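Local coordinates for protein angel homolog 2 (Homo sapiens, PDB 6RVZ), which probably binds mRNA 3'-untranslated regions and, as a member of the CCR4/nocturin family, has a DNase I-like endonuclease/exonuclease/phosphatase fold, at residues Glu257-Gly262 / Arg275-Pro280. Residues are numbered along the deposited sequence; the frame is centred on the assembly and turned at random.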
loop_
_atom_site.group_PDB
_atom_site.type_symbol
_atom_site.label_atom_id
_atom_site.label_comp_id
_atom_site.label_asym_id
_atom_site.label_seq_id
_atom_site.Cartn_x
_atom_site.Cartn_y
_atom_site.Cartn_z
ATOM N N GLU A 257 19.472 6.702 13.834
ATOM C CA GLU A 257 20.752 6.334 14.426
ATOM C C GLU A 257 20.503 5.388 15.600
ATOM O O GLU A 257 19.681 5.674 16.467
ATOM C CB GLU A 257 21.542 7.569 14.872
ATOM C CG GLU A 257 22.986 7.556 14.390
ATOM C CD GLU A 257 23.895 8.598 15.019
ATOM O OE1 GLU A 257 24.912 8.199 15.622
ATOM O OE2 GLU A 257 23.590 9.805 14.898
ATOM N N GLY A 258 21.204 4.246 15.596
ATOM C CA GLY A 258 21.126 3.262 16.666
ATOM C C GLY A 258 19.875 2.387 16.582
ATOM O O GLY A 258 19.584 1.637 17.510
ATOM N N LEU A 259 19.153 2.474 15.456
ATOM C CA LEU A 259 17.902 1.758 15.271
ATOM C C LEU A 259 18.204 0.384 14.677
ATOM O O LEU A 259 18.743 0.303 13.577
ATOM C CB LEU A 259 17.006 2.586 14.339
ATOM C CG LEU A 259 15.620 2.011 14.036
ATOM C CD1 LEU A 259 14.829 1.766 15.313
ATOM C CD2 LEU A 259 14.843 2.933 13.107
ATOM N N PRO A 260 17.887 -0.735 15.374
ATOM C CA PRO A 260 18.029 -2.067 14.782
ATOM C C PRO A 260 17.165 -2.220 13.533
ATOM O O PRO A 260 16.065 -1.678 13.466
ATOM C CB PRO A 260 17.558 -3.035 15.880
ATOM C CG PRO A 260 17.645 -2.236 17.165
ATOM C CD PRO A 260 17.406 -0.796 16.762
ATOM N N ILE A 261 17.670 -2.980 12.554
ATOM C CA ILE A 261 17.030 -3.104 11.254
ATOM C C ILE A 261 15.662 -3.777 11.392
ATOM O O ILE A 261 14.758 -3.488 10.613
ATOM C CB ILE A 261 17.953 -3.829 10.249
ATOM C CG1 ILE A 261 18.365 -5.230 10.712
ATOM C CG2 ILE A 261 19.172 -2.971 9.938
ATOM C CD1 ILE A 261 19.142 -5.997 9.669
ATOM N N GLY A 262 15.505 -4.663 12.386
ATOM C CA GLY A 262 14.250 -5.368 12.607
ATOM C C GLY A 262 13.164 -4.492 13.232
ATOM O O GLY A 262 11.984 -4.811 13.121
ATOM N N ARG A 275 21.802 -6.009 13.766
ATOM C CA ARG A 275 22.724 -4.920 13.495
ATOM C C ARG A 275 21.920 -3.628 13.385
ATOM O O ARG A 275 20.717 -3.654 13.129
ATOM C CB ARG A 275 23.597 -5.206 12.263
ATOM C CG ARG A 275 22.874 -5.224 10.924
ATOM C CD ARG A 275 23.795 -5.669 9.794
ATOM N NE ARG A 275 22.991 -6.047 8.644
ATOM C CZ ARG A 275 22.465 -5.195 7.771
ATOM N NH1 ARG A 275 22.700 -3.897 7.879
ATOM N NH2 ARG A 275 21.706 -5.649 6.787
ATOM N N ILE A 276 22.615 -2.515 13.634
ATOM C CA ILE A 276 22.044 -1.178 13.666
ATOM C C ILE A 276 22.098 -0.614 12.246
ATOM O O ILE A 276 22.942 -1.021 11.452
ATOM C CB ILE A 276 22.817 -0.332 14.706
ATOM C CG1 ILE A 276 22.259 -0.521 16.121
ATOM C CG2 ILE A 276 22.865 1.143 14.334
ATOM C CD1 ILE A 276 22.031 -1.963 16.520
ATOM N N LEU A 277 21.177 0.303 11.921
ATOM C CA LEU A 277 21.106 0.890 10.590
ATOM C C LEU A 277 22.391 1.660 10.283
ATOM O O LEU A 277 22.893 2.400 11.130
ATOM C CB LEU A 277 19.886 1.815 10.497
ATOM C CG LEU A 277 18.572 1.150 10.088
ATOM C CD1 LEU A 277 17.411 2.119 10.247
ATOM C CD2 LEU A 277 18.637 0.632 8.659
ATOM N N SER A 278 22.905 1.475 9.058
ATOM C CA SER A 278 24.079 2.187 8.574
ATOM C C SER A 278 23.713 3.624 8.205
ATOM O O SER A 278 22.574 3.902 7.836
ATOM C CB SER A 278 24.698 1.471 7.395
ATOM O OG SER A 278 25.260 0.229 7.792
ATOM N N ILE A 279 24.705 4.519 8.310
ATOM C CA ILE A 279 24.594 5.911 7.897
ATOM C C ILE A 279 25.546 6.121 6.720
ATOM O O ILE A 279 26.757 6.076 6.916
ATOM C CB ILE A 279 24.951 6.848 9.071
ATOM C CG1 ILE A 279 24.289 6.410 10.383
ATOM C CG2 ILE A 279 24.631 8.297 8.730
ATOM C CD1 ILE A 279 25.167 6.583 11.607
ATOM N N PRO A 280 25.078 6.316 5.462
ATOM C CA PRO A 280 23.659 6.263 5.096
ATOM C C PRO A 280 23.135 4.834 4.965
ATOM O O PRO A 280 23.918 3.887 4.944
ATOM C CB PRO A 280 23.655 6.950 3.722
ATOM C CG PRO A 280 24.981 6.538 3.125
ATOM C CD PRO A 280 25.938 6.589 4.297
#
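I261 and R275 cross beside a single antiparallel beta bridge, P260 with I276, which pins two irregular parts of the long loop between strands 253-255 and 329-331 of the endonuclease/exonuclease/phosphatase domain. Two backbone bonds flank the bridge: L277 N donates to L259 O (2.9 Å), and I261 N reaches R275 O (3.2 Å). I261 sets CG1 between its backbone N and carbonyl carbon (chi1 58°), and from there CD1 lies over one face of the R275 guanidinium, offset toward the rim, 3.9 Å from CZ. The R275 chain, extended from CG to NE, carries NH2 to a salt bridge with D204 at the start of helix 203-221. The other branch of I261, CG2, meets CD2 of L277, whose side chain also touches L207 of that helix. Shortening I261 to an alanine would probably cost the guanidinium its CD1 contact on that face and L277 CD2 its methyl neighbour. L259 and L277 run side by side in the same direction, CD2 against CD1. Beyond G258, whose CA touches CG2 of I276, E257 sends its carboxylate to S328, while its CG packs 3.7 Å from I279 CD1.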